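Local coordinates for hypothetical protein (Pyrococcus furiosus, PDB 2FZF) that is of unknown function but belongs to the rubrerythrin family of the ferritin clan, whose helical-bundle members commonly bind a pair of iron ions, at residues K71-S74 against Q75-G79; K132-E135 against K136-M140. One frame throughout, in Å; residues are numbered along the deposited sequence.

Interaction 1. Residues K71-S74 against Q75-G79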
ATOM      1  N   LYS A  71       7.498 -19.072 -11.822  1.00 36.51           N
ATOM      2  CA  LYS A  71       8.931 -19.237 -11.906  1.00 37.06           C
ATOM      3  C   LYS A  71       9.413 -20.040 -10.721  1.00 38.81           C
ATOM      4  O   LYS A  71      10.207 -20.973 -10.874  1.00 40.15           O
ATOM      5  CB  LYS A  71       9.648 -17.887 -11.927  1.00 35.81           C
ATOM      6  CG  LYS A  71      11.162 -18.059 -11.988  1.00 34.85           C
ATOM      7  CD  LYS A  71      11.907 -16.772 -12.252  1.00 35.21           C
ATOM      8  CE  LYS A  71      13.405 -17.013 -12.185  1.00 34.49           C
ATOM      9  NZ  LYS A  71      14.215 -15.802 -12.490  1.00 36.97           N
ATOM     10  N   LEU A  72       8.938 -19.679  -9.534  1.00 39.95           N
ATOM     11  CA  LEU A  72       9.338 -20.386  -8.328  1.00 40.39           C
ATOM     12  C   LEU A  72       8.907 -21.852  -8.453  1.00 40.70           C
ATOM     13  O   LEU A  72       9.726 -22.750  -8.296  1.00 41.85           O
ATOM     14  CB  LEU A  72       8.690 -19.742  -7.092  1.00 40.92           C
ATOM     15  CG  LEU A  72       9.377 -19.894  -5.719  1.00 40.52           C
ATOM     16  CD1 LEU A  72       8.466 -19.353  -4.647  1.00 41.42           C
ATOM     17  CD2 LEU A  72       9.682 -21.340  -5.428  1.00 42.78           C
ATOM     18  N   TYR A  73       7.634 -22.087  -8.757  1.00 40.13           N
ATOM     19  CA  TYR A  73       7.132 -23.443  -8.888  1.00 41.44           C
ATOM     20  C   TYR A  73       7.993 -24.248  -9.853  1.00 41.02           C
ATOM     21  O   TYR A  73       8.136 -25.458  -9.723  1.00 42.35           O
ATOM     22  CB  TYR A  73       5.678 -23.420  -9.364  1.00 42.86           C
ATOM     23  CG  TYR A  73       4.982 -24.769  -9.322  1.00 46.51           C
ATOM     24  CD1 TYR A  73       5.381 -25.817 -10.169  1.00 47.83           C
ATOM     25  CD2 TYR A  73       3.909 -24.997  -8.447  1.00 47.06           C
ATOM     26  CE1 TYR A  73       4.725 -27.053 -10.147  1.00 48.78           C
ATOM     27  CE2 TYR A  73       3.244 -26.230  -8.421  1.00 46.90           C
ATOM     28  CZ  TYR A  73       3.657 -27.249  -9.274  1.00 48.09           C
ATOM     29  OH  TYR A  73       3.002 -28.451  -9.273  1.00 48.65           O
ATOM     30  N   SER A  74       8.572 -23.558 -10.822  1.00 41.68           N
ATOM     31  CA  SER A  74       9.431 -24.177 -11.826  1.00 40.27           C
ATOM     32  C   SER A  74      10.806 -24.414 -11.193  1.00 40.13           C
ATOM     33  O   SER A  74      11.484 -25.389 -11.505  1.00 38.30           O
ATOM     34  CB  SER A  74       9.532 -23.238 -13.036  1.00 39.40           C
ATOM     35  OG  SER A  74      10.081 -23.870 -14.157  1.00 37.04           O
ATOM     36  N   GLN A  75      11.200 -23.518 -10.290  1.00 41.61           N
ATOM     37  CA  GLN A  75      12.481 -23.625  -9.595  1.00 44.44           C
ATOM     38  C   GLN A  75      12.508 -24.738  -8.544  1.00 44.84           C
ATOM     39  O   GLN A  75      13.556 -25.336  -8.313  1.00 45.82           O
ATOM     40  CB  GLN A  75      12.848 -22.291  -8.928  1.00 46.16           C
ATOM     41  CG  GLN A  75      13.180 -21.159  -9.905  1.00 50.11           C
ATOM     42  CD  GLN A  75      13.351 -19.806  -9.213  1.00 53.41           C
ATOM     43  OE1 GLN A  75      12.425 -19.298  -8.559  1.00 54.46           O
ATOM     44  NE2 GLN A  75      14.536 -19.213  -9.359  1.00 53.16           N
ATOM     45  N   MET A  76      11.374 -25.029  -7.907  1.00 45.65           N
ATOM     46  CA  MET A  76      11.353 -26.083  -6.887  1.00 46.06           C
ATOM     47  C   MET A  76      10.752 -27.381  -7.449  1.00 46.48           C
ATOM     48  O   MET A  76      10.854 -28.439  -6.826  1.00 47.80           O
ATOM     49  CB  MET A  76      10.576 -25.607  -5.634  1.00 44.45           C
ATOM     50  CG  MET A  76      11.015 -26.226  -4.264  1.00 42.00           C
ATOM     51  SD  MET A  76      12.759 -25.975  -3.742  1.00 36.85           S
ATOM     52  CE  MET A  76      13.007 -24.314  -4.232  1.00 39.84           C
ATOM     53  N   PHE A  77      10.148 -27.307  -8.637  1.00 44.53           N
ATOM     54  CA  PHE A  77       9.546 -28.491  -9.258  1.00 43.41           C
ATOM     55  C   PHE A  77       9.827 -28.540 -10.759  1.00 43.81           C
ATOM     56  O   PHE A  77       8.905 -28.615 -11.572  1.00 42.42           O
ATOM     57  CB  PHE A  77       8.039 -28.500  -9.009  1.00 40.97           C
ATOM     58  CG  PHE A  77       7.678 -28.340  -7.563  1.00 40.57           C
ATOM     59  CD1 PHE A  77       7.882 -29.387  -6.662  1.00 40.02           C
ATOM     60  CD2 PHE A  77       7.185 -27.129  -7.087  1.00 40.26           C
ATOM     61  CE1 PHE A  77       7.611 -29.235  -5.309  1.00 38.37           C
ATOM     62  CE2 PHE A  77       6.910 -26.963  -5.735  1.00 41.32           C
ATOM     63  CZ  PHE A  77       7.123 -28.025  -4.839  1.00 40.80           C
ATOM     64  N   PRO A  78      11.118 -28.546 -11.139  1.00 45.32           N
ATOM     65  CA  PRO A  78      11.502 -28.581 -12.556  1.00 46.29           C
ATOM     66  C   PRO A  78      10.917 -29.723 -13.360  1.00 46.81           C
ATOM     67  O   PRO A  78      11.049 -30.881 -12.987  1.00 47.21           O
ATOM     68  CB  PRO A  78      13.028 -28.619 -12.498  1.00 44.96           C
ATOM     69  CG  PRO A  78      13.299 -29.342 -11.236  1.00 42.84           C
ATOM     70  CD  PRO A  78      12.299 -28.749 -10.279  1.00 44.19           C
ATOM     71  N   GLY A  79      10.251 -29.376 -14.458  1.00 49.31           N
ATOM     72  CA  GLY A  79       9.659 -30.381 -15.321  1.00 50.41           C
ATOM     73  C   GLY A  79       8.209 -30.708 -15.026  1.00 52.06           C
ATOM     74  O   GLY A  79       7.481 -31.107 -15.933  1.00 53.97           O
TER
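The C-terminal end of helix 63-76 is where this contact lies, with Tyr73 and Phe77 stacked across the last turn. Phe77 is the first residue to leave helical backbone angles. Its ring turns an edge to the face of Tyr73 in a T-shaped pair. CD2 of Phe77 stands over the centre of the tyrosine ring, the ring centroids are 4.9 Å apart, and the planes meet at 53°. A chi1 of -171° sets CG of Tyr73 beside its own carbonyl carbon, and this turns the ring toward Phe77; CE1 of Tyr73 comes 3.8 Å from CB of Phe77. The main chain still closes the turn. Met76 N hydrogen-bonds to Leu72 O at 2.8 Å, and Gln75 N hydrogen-bonds to Lys71 O at 2.8 Å. The bond from Phe77 N to Tyr73 O is weak. On another side of the helix, the Gln75 amide lies across the aliphatic part of Lys71, with NE2 of Gln75 3.8 Å from CE of Lys71. CB and CD of Pro78 lie against the carbonyl O of Ser74. The side chains of Tyr73 and Phe77 both touch Leu25 of helix 21-44, and Tyr73 also touches Val82 and Val83 in the following loop. Leu72, Gln75 and Met76 face Lys136 of helix 134-164.

Interaction 2. Residues K132-E135 against K136-M140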
ATOM      1  N   LYS A 132      12.056 -23.421   2.667  1.00 69.39           N
ATOM      2  CA  LYS A 132      13.437 -23.144   3.066  1.00 70.72           C
ATOM      3  C   LYS A 132      14.214 -22.422   1.971  1.00 70.81           C
ATOM      4  O   LYS A 132      13.721 -22.253   0.858  1.00 71.52           O
ATOM      5  CB  LYS A 132      14.161 -24.441   3.430  1.00 72.89           C
ATOM      6  CG  LYS A 132      13.583 -25.150   4.641  1.00 76.69           C
ATOM      7  CD  LYS A 132      14.520 -26.229   5.150  1.00 78.30           C
ATOM      8  CE  LYS A 132      14.072 -26.753   6.505  1.00 78.65           C
ATOM      9  NZ  LYS A 132      15.108 -27.637   7.119  1.00 80.26           N
ATOM     10  N   GLU A 133      15.436 -22.010   2.298  1.00 70.70           N
ATOM     11  CA  GLU A 133      16.310 -21.289   1.369  1.00 70.57           C
ATOM     12  C   GLU A 133      15.919 -19.805   1.387  1.00 70.15           C
ATOM     13  O   GLU A 133      14.824 -19.427   0.973  1.00 68.34           O
ATOM     14  CB  GLU A 133      16.215 -21.894  -0.046  1.00 70.33           C
ATOM     15  CG  GLU A 133      17.305 -21.410  -1.000  1.00 72.27           C
ATOM     16  CD  GLU A 133      17.465 -22.266  -2.262  1.00 73.48           C
ATOM     17  OE1 GLU A 133      17.925 -23.429  -2.163  1.00 74.12           O
ATOM     18  OE2 GLU A 133      17.134 -21.771  -3.362  1.00 73.41           O
ATOM     19  N   GLU A 134      16.828 -18.975   1.887  1.00 71.47           N
ATOM     20  CA  GLU A 134      16.590 -17.540   2.020  1.00 73.11           C
ATOM     21  C   GLU A 134      16.069 -16.811   0.786  1.00 72.85           C
ATOM     22  O   GLU A 134      15.179 -15.971   0.895  1.00 72.59           O
ATOM     23  CB  GLU A 134      17.857 -16.843   2.538  1.00 74.02           C
ATOM     24  CG  GLU A 134      18.206 -17.171   3.996  1.00 75.85           C
ATOM     25  CD  GLU A 134      17.211 -16.593   5.004  1.00 76.54           C
ATOM     26  OE1 GLU A 134      17.376 -16.857   6.214  1.00 77.34           O
ATOM     27  OE2 GLU A 134      16.274 -15.874   4.594  1.00 77.08           O
ATOM     28  N   GLU A 135      16.613 -17.119  -0.382  1.00 72.55           N
ATOM     29  CA  GLU A 135      16.151 -16.458  -1.589  1.00 72.24           C
ATOM     30  C   GLU A 135      14.654 -16.689  -1.823  1.00 71.49           C
ATOM     31  O   GLU A 135      13.923 -15.760  -2.164  1.00 71.66           O
ATOM     32  CB  GLU A 135      16.946 -16.946  -2.788  1.00 72.78           C
ATOM     33  CG  GLU A 135      16.496 -16.336  -4.080  1.00 75.78           C
ATOM     34  CD  GLU A 135      17.253 -16.891  -5.253  1.00 78.69           C
ATOM     35  OE1 GLU A 135      16.840 -16.626  -6.403  1.00 79.81           O
ATOM     36  OE2 GLU A 135      18.264 -17.592  -5.027  1.00 80.19           O
ATOM     37  N   LYS A 136      14.202 -17.925  -1.630  1.00 70.60           N
ATOM     38  CA  LYS A 136      12.796 -18.273  -1.816  1.00 69.81           C
ATOM     39  C   LYS A 136      11.873 -17.627  -0.776  1.00 69.58           C
ATOM     40  O   LYS A 136      10.761 -17.216  -1.101  1.00 69.56           O
ATOM     41  CB  LYS A 136      12.621 -19.802  -1.793  1.00 69.27           C
ATOM     42  CG  LYS A 136      12.981 -20.496  -3.110  1.00 70.01           C
ATOM     43  CD  LYS A 136      14.361 -20.058  -3.601  1.00 70.78           C
ATOM     44  CE  LYS A 136      14.564 -20.301  -5.092  1.00 69.83           C
ATOM     45  NZ  LYS A 136      15.924 -19.855  -5.519  1.00 70.02           N
ATOM     46  N   LYS A 137      12.330 -17.538   0.470  1.00 69.16           N
ATOM     47  CA  LYS A 137      11.530 -16.944   1.533  1.00 68.16           C
ATOM     48  C   LYS A 137      11.488 -15.434   1.348  1.00 67.36           C
ATOM     49  O   LYS A 137      10.645 -14.734   1.912  1.00 67.47           O
ATOM     50  CB  LYS A 137      12.116 -17.307   2.912  1.00 68.95           C
ATOM     51  CG  LYS A 137      12.099 -18.821   3.222  1.00 69.12           C
ATOM     52  CD  LYS A 137      12.421 -19.156   4.691  1.00 67.70           C
ATOM     53  CE  LYS A 137      13.803 -18.672   5.107  1.00 67.59           C
ATOM     54  NZ  LYS A 137      14.007 -18.842   6.568  1.00 66.67           N
ATOM     55  N   ARG A 138      12.402 -14.933   0.535  1.00 66.79           N
ATOM     56  CA  ARG A 138      12.466 -13.508   0.276  1.00 65.95           C
ATOM     57  C   ARG A 138      11.365 -13.151  -0.724  1.00 65.12           C
ATOM     58  O   ARG A 138      10.772 -12.074  -0.646  1.00 65.44           O
ATOM     59  CB  ARG A 138      13.849 -13.163  -0.260  1.00 68.13           C
ATOM     60  CG  ARG A 138      14.375 -11.813   0.189  1.00 71.25           C
ATOM     61  CD  ARG A 138      15.902 -11.809   0.154  1.00 73.04           C
ATOM     62  NE  ARG A 138      16.476 -12.470   1.322  1.00 74.64           N
ATOM     63  CZ  ARG A 138      17.703 -12.981   1.371  1.00 75.68           C
ATOM     64  NH1 ARG A 138      18.499 -12.916   0.307  1.00 74.46           N
ATOM     65  NH2 ARG A 138      18.138 -13.546   2.494  1.00 74.82           N
ATOM     66  N   LEU A 139      11.087 -14.064  -1.652  1.00 62.78           N
ATOM     67  CA  LEU A 139      10.027 -13.861  -2.634  1.00 60.95           C
ATOM     68  C   LEU A 139       8.678 -13.856  -1.922  1.00 58.26           C
ATOM     69  O   LEU A 139       7.784 -13.077  -2.255  1.00 59.08           O
ATOM     70  CB  LEU A 139      10.033 -14.987  -3.675  1.00 63.25           C
ATOM     71  CG  LEU A 139      10.807 -14.779  -4.976  1.00 64.44           C
ATOM     72  CD1 LEU A 139      10.130 -13.676  -5.774  1.00 64.86           C
ATOM     73  CD2 LEU A 139      12.262 -14.431  -4.680  1.00 65.65           C
ATOM     74  N   MET A 140       8.534 -14.740  -0.942  1.00 55.29           N
ATOM     75  CA  MET A 140       7.292 -14.847  -0.184  1.00 51.64           C
ATOM     76  C   MET A 140       7.054 -13.582   0.614  1.00 50.20           C
ATOM     77  O   MET A 140       5.952 -13.039   0.611  1.00 49.22           O
ATOM     78  CB  MET A 140       7.349 -16.055   0.743  1.00 49.23           C
ATOM     79  CG  MET A 140       6.367 -17.141   0.373  1.00 48.71           C
ATOM     80  SD  MET A 140       6.558 -17.683  -1.321  1.00 50.00           S
ATOM     81  CE  MET A 140       4.927 -17.454  -1.947  1.00 50.42           C
TER
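Lys136 and Glu133 run side by side and point the same way at the N-terminal start of helix 134-164, where Glu133 holds the N-cap position. NZ of Lys136 forms a hydrogen-bonded salt bridge with OE2 of Glu133 at 3.1 Å, meeting it nearly in line with the carboxylate C-O bond. Glu135 comes to the same ammonium group obliquely in a second salt bridge, with its OE2 3.3 Å from NZ of Lys136. The lysine chain bends at chi2 (51°) and is otherwise extended beyond it, which brings NZ to both carboxylates. With an alanine in place of Lys136, Glu133 and Glu135 would probably lose their shared positive partner, and a gap is likely to open beside Leu72 and Met76. Glu134 forms another network with Lys137 and Arg138, and its side chain crosses both obliquely. The salt bridges are long: OE1 of Glu134 is 3.9 Å from NZ of Lys137, and OE2 of Glu134 is 3.6 Å from NH2 of Arg138. The planes of the Glu134 carboxylate and the Arg138 guanidinium are 18° apart, close to parallel. Arg138 also forms a salt bridge through NH1 with Glu165 of the second subunit, and Leu139 packs on Tyr167 of that subunit. In the main chain, Lys137 N hydrogen-bonds to Glu133 O at 3.2 Å. Lys136 packs on helix 63-76. Lys137 touches Glu128 of helix 103-129, and Met140 reaches both helices.

Overall arrangement
From the N terminus, the chain runs through helices 21-44 and 51-61 before helix 63-76 ends in interaction 1. Helix 103-129 follows, and interaction 2 then opens helix 134-164. The two contacts come in series and neither nests nor crosses. Each joins directly consecutive segments, so it closes a helical turn and no long loop. The centres of interactions 1 and 2 are about 14 Å apart. Both lie on the same side of the chain's centre, and they touch. Met76 CE and Leu72 CD2 pack on CG of Lys136, and Leu72 CD1 meets SD of Met140. Thus the end of one helix rests on the start of another within the bundle.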